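Local structure of TRNA threonylcarbamoyladenosine dehydratase (Escherichia coli, 4D79) at residues Ala45-Ala50 / Glu87-Arg92; Gly39-Trp44 / Ile126-Ser131. The protein catalyses the ATP-dependent dehydration of threonylcarbamoyladenosine at position 37 to its cyclic form in tRNAs that read codons beginning with adenine. All blocks are in the same frame, centred on the assembly; numbering follows the deposited sequence.

Contact 1: Ala45-Ala50 / Glu87-Arg92; sequences AAEALA and EVMAER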
loop_
_atom_site.group_PDB
_atom_site.type_symbol
_atom_site.label_atom_id
_atom_site.label_comp_id
_atom_site.label_asym_id
_atom_site.label_seq_id
_atom_site.Cartn_x
_atom_site.Cartn_y
_atom_site.Cartn_z
ATOM N N ALA B 45 -2.576 -7.530 -0.919
ATOM C CA ALA B 45 -3.860 -7.877 -0.329
ATOM C C ALA B 45 -3.659 -8.889 0.800
ATOM O O ALA B 45 -4.264 -8.780 1.877
ATOM C CB ALA B 45 -4.806 -8.416 -1.408
ATOM N N ALA B 46 -2.811 -9.888 0.565
ATOM C CA ALA B 46 -2.596 -10.917 1.564
ATOM C C ALA B 46 -1.990 -10.324 2.823
ATOM O O ALA B 46 -2.403 -10.673 3.945
ATOM C CB ALA B 46 -1.709 -12.023 0.987
ATOM N N GLU B 47 -1.013 -9.420 2.645
ATOM C CA GLU B 47 -0.413 -8.682 3.748
ATOM C C GLU B 47 -1.473 -7.931 4.541
ATOM O O GLU B 47 -1.528 -8.008 5.772
ATOM C CB GLU B 47 0.646 -7.711 3.209
ATOM C CG GLU B 47 1.338 -6.850 4.263
ATOM C CD GLU B 47 2.540 -7.524 4.885
ATOM O OE1 GLU B 47 2.820 -8.684 4.503
ATOM O OE2 GLU B 47 3.223 -6.875 5.726
ATOM N N ALA B 48 -2.328 -7.201 3.849
ATOM C CA ALA B 48 -3.329 -6.395 4.530
ATOM C C ALA B 48 -4.335 -7.261 5.306
ATOM O O ALA B 48 -4.773 -6.881 6.410
ATOM C CB ALA B 48 -4.047 -5.529 3.509
ATOM N N LEU B 49 -4.729 -8.400 4.744
ATOM C CA LEU B 49 -5.635 -9.309 5.461
ATOM C C LEU B 49 -5.002 -9.806 6.759
ATOM O O LEU B 49 -5.639 -9.828 7.811
ATOM C CB LEU B 49 -5.986 -10.489 4.583
ATOM C CG LEU B 49 -6.820 -10.200 3.362
ATOM C CD1 LEU B 49 -6.796 -11.441 2.466
ATOM C CD2 LEU B 49 -8.211 -9.799 3.711
ATOM N N ALA B 50 -3.748 -10.238 6.684
ATOM C CA ALA B 50 -3.057 -10.703 7.863
ATOM C C ALA B 50 -2.969 -9.610 8.932
ATOM O O ALA B 50 -3.179 -9.876 10.132
ATOM C CB ALA B 50 -1.669 -11.205 7.463
ATOM N N GLU B 87 4.095 -19.884 -0.952
ATOM C CA GLU B 87 4.735 -20.400 0.251
ATOM C C GLU B 87 5.528 -19.309 0.975
ATOM O O GLU B 87 5.544 -19.272 2.207
ATOM C CB GLU B 87 5.655 -21.563 -0.114
ATOM C CG GLU B 87 6.089 -22.375 1.067
ATOM C CD GLU B 87 4.904 -22.984 1.782
ATOM O OE1 GLU B 87 4.053 -23.571 1.082
ATOM O OE2 GLU B 87 4.800 -22.842 3.022
ATOM N N VAL B 88 6.250 -18.456 0.232
ATOM C CA VAL B 88 6.970 -17.336 0.835
ATOM C C VAL B 88 6.007 -16.412 1.569
ATOM O O VAL B 88 6.259 -15.981 2.706
ATOM C CB VAL B 88 7.751 -16.570 -0.255
ATOM C CG1 VAL B 88 8.322 -15.244 0.296
ATOM C CG2 VAL B 88 8.864 -17.420 -0.799
ATOM N N MET B 89 4.891 -16.081 0.916
ATOM C CA MET B 89 3.904 -15.208 1.521
ATOM C C MET B 89 3.231 -15.875 2.721
ATOM O O MET B 89 2.938 -15.209 3.722
ATOM C CB MET B 89 2.878 -14.803 0.467
ATOM C CG MET B 89 2.070 -13.602 0.836
ATOM S SD MET B 89 3.080 -12.115 1.001
ATOM C CE MET B 89 2.252 -11.288 2.331
ATOM N N ALA B 90 3.009 -17.188 2.669
ATOM C CA ALA B 90 2.418 -17.872 3.820
ATOM C C ALA B 90 3.335 -17.810 5.038
ATOM O O ALA B 90 2.873 -17.611 6.165
ATOM C CB ALA B 90 2.111 -19.324 3.489
ATOM N N GLU B 91 4.642 -18.009 4.835
ATOM C CA GLU B 91 5.575 -17.931 5.952
ATOM C C GLU B 91 5.607 -16.531 6.545
ATOM O O GLU B 91 5.761 -16.359 7.765
ATOM C CB GLU B 91 6.980 -18.340 5.513
ATOM C CG GLU B 91 7.924 -18.427 6.691
ATOM C CD GLU B 91 7.435 -19.417 7.742
ATOM O OE1 GLU B 91 6.748 -20.400 7.367
ATOM O OE2 GLU B 91 7.692 -19.180 8.942
ATOM N N ARG B 92 5.505 -15.513 5.693
ATOM C CA ARG B 92 5.425 -14.152 6.189
ATOM C C ARG B 92 4.170 -13.938 7.027
ATOM O O ARG B 92 4.229 -13.296 8.087
ATOM C CB ARG B 92 5.459 -13.184 5.019
ATOM C CG ARG B 92 5.512 -11.759 5.461
ATOM C CD ARG B 92 5.709 -10.804 4.278
ATOM N NE ARG B 92 5.390 -9.466 4.717
ATOM C CZ ARG B 92 6.235 -8.683 5.379
ATOM N NH1 ARG B 92 7.478 -9.098 5.640
ATOM N NH2 ARG B 92 5.822 -7.498 5.794
#

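Contact 2: Gly39-Trp44 / Ile126-Ser131; sequences GGVGSW and IDAIDS. With ATP (adenosine-5'-triphosphate), chain K.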
loop_
_atom_site.group_PDB
_atom_site.type_symbol
_atom_site.label_atom_id
_atom_site.label_comp_id
_atom_site.label_asym_id
_atom_site.label_seq_id
_atom_site.Cartn_x
_atom_site.Cartn_y
_atom_site.Cartn_z
ATOM N N GLY B 39 0.626 -11.709 -6.655
ATOM C CA GLY B 39 1.576 -10.881 -7.382
ATOM C C GLY B 39 1.551 -9.419 -6.982
ATOM O O GLY B 39 1.503 -9.070 -5.790
ATOM N N GLY B 40 1.589 -8.557 -8.002
ATOM C CA GLY B 40 1.710 -7.128 -7.783
ATOM C C GLY B 40 0.554 -6.562 -6.988
ATOM O O GLY B 40 0.727 -5.607 -6.222
ATOM N N VAL B 41 -0.619 -7.165 -7.122
ATOM C CA VAL B 41 -1.798 -6.784 -6.341
ATOM C C VAL B 41 -2.027 -7.736 -5.174
ATOM O O VAL B 41 -2.206 -7.304 -4.029
ATOM C CB VAL B 41 -3.040 -6.705 -7.254
ATOM C CG1 VAL B 41 -4.285 -6.492 -6.448
ATOM C CG2 VAL B 41 -2.882 -5.603 -8.224
ATOM N N GLY B 42 -2.012 -9.042 -5.437
ATOM C CA GLY B 42 -2.452 -9.999 -4.432
ATOM C C GLY B 42 -1.507 -10.147 -3.245
ATOM O O GLY B 42 -1.952 -10.488 -2.145
ATOM N N SER B 43 -0.202 -9.927 -3.451
ATOM C CA SER B 43 0.727 -10.090 -2.327
ATOM C C SER B 43 0.451 -9.050 -1.253
ATOM O O SER B 43 0.455 -9.373 -0.055
ATOM C CB SER B 43 2.179 -10.041 -2.810
ATOM O OG SER B 43 2.545 -8.756 -3.272
ATOM N N TRP B 44 0.129 -7.819 -1.665
ATOM C CA TRP B 44 -0.234 -6.779 -0.713
ATOM C C TRP B 44 -1.626 -6.998 -0.137
ATOM O O TRP B 44 -1.850 -6.700 1.036
ATOM C CB TRP B 44 -0.147 -5.385 -1.353
ATOM C CG TRP B 44 1.132 -5.182 -2.011
ATOM C CD1 TRP B 44 1.402 -5.456 -3.297
ATOM C CD2 TRP B 44 2.363 -4.701 -1.431
ATOM N NE1 TRP B 44 2.693 -5.168 -3.583
ATOM C CE2 TRP B 44 3.318 -4.699 -2.462
ATOM C CE3 TRP B 44 2.731 -4.248 -0.160
ATOM C CZ2 TRP B 44 4.629 -4.300 -2.265
ATOM C CZ3 TRP B 44 4.029 -3.828 0.040
ATOM C CH2 TRP B 44 4.968 -3.860 -1.003
ATOM N N ILE B 126 -10.694 -12.628 -3.120
ATOM C CA ILE B 126 -10.003 -11.490 -3.715
ATOM C C ILE B 126 -9.286 -11.998 -4.966
ATOM O O ILE B 126 -8.378 -12.845 -4.908
ATOM C CB ILE B 126 -9.038 -10.819 -2.729
ATOM C CG1 ILE B 126 -9.819 -10.278 -1.521
ATOM C CG2 ILE B 126 -8.258 -9.698 -3.431
ATOM C CD1 ILE B 126 -8.987 -9.651 -0.494
ATOM N N ASP B 127 -9.753 -11.543 -6.102
ATOM C CA ASP B 127 -9.247 -12.009 -7.379
ATOM C C ASP B 127 -8.170 -11.047 -7.849
ATOM O O ASP B 127 -8.465 -9.912 -8.244
ATOM C CB ASP B 127 -10.356 -12.121 -8.404
ATOM C CG ASP B 127 -9.823 -12.121 -9.801
ATOM O OD1 ASP B 127 -8.748 -12.713 -9.984
ATOM O OD2 ASP B 127 -10.466 -11.567 -10.710
ATOM N N ALA B 128 -6.927 -11.518 -7.830
ATOM C CA ALA B 128 -5.764 -10.732 -8.234
ATOM C C ALA B 128 -5.012 -11.447 -9.348
ATOM O O ALA B 128 -3.777 -11.399 -9.428
ATOM C CB ALA B 128 -4.866 -10.462 -7.031
ATOM N N ILE B 129 -5.764 -12.119 -10.205
ATOM C CA ILE B 129 -5.226 -12.833 -11.352
ATOM C C ILE B 129 -4.959 -11.824 -12.461
ATOM O O ILE B 129 -5.793 -10.955 -12.751
ATOM C CB ILE B 129 -6.225 -13.919 -11.815
ATOM C CG1 ILE B 129 -6.403 -15.021 -10.754
ATOM C CG2 ILE B 129 -5.799 -14.546 -13.115
ATOM C CD1 ILE B 129 -7.630 -15.907 -11.005
ATOM N N ASP B 130 -3.829 -11.977 -13.138
ATOM C CA ASP B 130 -3.463 -11.065 -14.215
ATOM C C ASP B 130 -3.792 -11.616 -15.601
ATOM O O ASP B 130 -3.680 -10.873 -16.577
ATOM C CB ASP B 130 -1.969 -10.693 -14.112
ATOM C CG ASP B 130 -1.046 -11.859 -14.409
ATOM O OD1 ASP B 130 -1.456 -13.021 -14.215
ATOM O OD2 ASP B 130 0.108 -11.606 -14.817
ATOM N N SER B 131 -4.132 -12.902 -15.710
ATOM C CA SER B 131 -4.398 -13.579 -16.975
ATOM C C SER B 131 -5.895 -13.813 -17.169
ATOM O O SER B 131 -6.577 -14.306 -16.268
ATOM C CB SER B 131 -3.643 -14.911 -17.023
ATOM O OG SER B 131 -4.280 -15.843 -17.874
HETATM P PG ATP K . 5.561 -11.769 -14.514
HETATM O O1G ATP K . 6.603 -10.894 -15.167
HETATM O O2G ATP K . 6.122 -12.917 -13.709
HETATM O O3G ATP K . 4.399 -12.113 -15.415
HETATM P PB ATP K . 3.669 -11.209 -12.472
HETATM O O1B ATP K . 2.613 -11.889 -13.315
HETATM O O2B ATP K . 4.158 -11.807 -11.164
HETATM O O3B ATP K . 4.926 -10.804 -13.396
HETATM P PA ATP K . 1.684 -9.412 -11.599
HETATM O O1A ATP K . 0.827 -9.249 -12.849
HETATM O O2A ATP K . 1.848 -8.238 -10.670
HETATM O O3A ATP K . 3.163 -9.730 -12.123
HETATM O "O5'" ATP K . 1.235 -10.723 -10.748
HETATM C "C5'" ATP K . 0.142 -11.592 -11.108
HETATM C "C4'" ATP K . 0.014 -12.878 -10.280
HETATM O "O4'" ATP K . -1.235 -13.597 -10.529
HETATM C "C3'" ATP K . 1.133 -13.869 -10.576
HETATM O "O3'" ATP K . 1.845 -14.243 -9.385
HETATM C "C2'" ATP K . 0.417 -15.071 -11.161
HETATM O "O2'" ATP K . 1.085 -16.291 -10.877
HETATM C "C1'" ATP K . -0.968 -15.024 -10.536
HETATM N N9 ATP K . -1.916 -15.918 -11.274
HETATM C C8 ATP K . -2.077 -15.871 -12.622
HETATM N N7 ATP K . -2.975 -16.789 -13.066
HETATM C C5 ATP K . -3.402 -17.452 -11.988
HETATM C C6 ATP K . -4.371 -18.536 -11.786
HETATM N N6 ATP K . -4.993 -19.056 -12.846
HETATM N N1 ATP K . -4.587 -19.000 -10.553
HETATM C C2 ATP K . -3.927 -18.487 -9.490
HETATM N N3 ATP K . -3.023 -17.489 -9.601
HETATM C C4 ATP K . -2.713 -16.912 -10.805
HETATM O O HOH W 1 -1.521 -10.473 -7.934
#

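Contact 1: Ala45-Ala50 / Glu87-Arg92
Arg92 takes hold of the carboxylate of Glu47 side-on, with two nitrogens on two oxygens. Arg92 NE donates to Glu47 OE1 and Arg92 NH2 to Glu47 OE2, each at 2.7 Å; both bonds are close to straight, the first with an N-H...O angle of 166°. Each oxygen is met on its syn side, and the carboxylate and guanidinium planes are 17° apart, a two-point grip that fixes the rotation of both. The arginine arrives as an extended arm from CG to NE, whereas Glu47 bends at chi2, which brings its carboxylate to the NE edge of the guanidinium. The pair bridges two nearly parallel helices of the Rossmann-type ThiF domain, 42-51 and 85-96, whose short segments cross at -20° with axes 10.5 Å apart. Met89, bent at chi2 and chi3, fills the space between the helices: its CG rests 4.1 Å from Ala46 CB, and Met89 CE comes within 3.4 Å of Glu47 OE1. Leu59 of strand 56-60 touches both Ala46 and Met89. Glu47 OE2 has a second cationic partner in Arg51, and two arginines at one carboxylate would probably favour its ionised state. Arg92 NH2 also donates to the backbone O of Ile74 of the second subunit, so the bridge reaches the dimer interface.

Contact 2: Gly39-Trp44 / Ile126-Ser131
Val41 sets CG1 anti to its backbone N (chi1 173°), within 4.1 Å of Ala128 CB, while Asp130 tucks CG between its own N and carbonyl carbon (chi1 68°), with its carboxylate beside the ATP. Ala128 CB also lies 3.6 Å from Gly42 N, at a spot where a side chain in place of Gly42 would be tight. A water completes the join: it accepts from Gly39 N and Gly42 N and donates to Ala128 O, 2.9 Å away. Gly39 and Gly42 fit the GxGxxG pattern of Rossmann-type nucleotide sites. Gly40 N donates to ATP O2A over 2.7 Å, and a CB on either Gly39 or Gly40 would collide with the nucleotide. Gly39 O accepts from Ser43 N and Ser43 OG on opposite faces of its plane. At the adenine, Ile129 CG2 packs 3.6 Å from ATP N7, and Asp127 OD1 takes Ile129 N in an Asx turn, from above the carboxylate plane. Asp130 OD2 stands 2.9 Å from ATP O1B, and Asp130 OD1 is 3.3 Å from ATP C8; an alanine here lacks the carboxylate and would probably leave a gap beside the ribose and the alpha and beta phosphates. The glycine-rich turn leads into helix 42-51 and meets the end of strand 124-127, which is hydrogen-bonded through the backbone to Val36 of strand 32-36 and to Val150 of strand 149-152, while Phe248 of helix 242-266 packs on Val41.

After helices 7-20 and 22-29 the chain passes along strand 32-36, through the glycine-rich turn that begins contact 2 and directly into helix 42-51, whose next turns supply the first half of contact 1. Strand 56-60 and a long loop follow before helix 85-96 closes contact 1, a loop of 36 residues. Strand 101-105 and helix 114-118 then lead to strand 124-127, whose end closes the larger loop of contact 2, so contact 1 lies wholly within it. Contact 1 ties two helices together; contact 2 ties a helix start to a strand end at the ATP. They touch where Met89 CE lies 3.5 Å from Ser43 O.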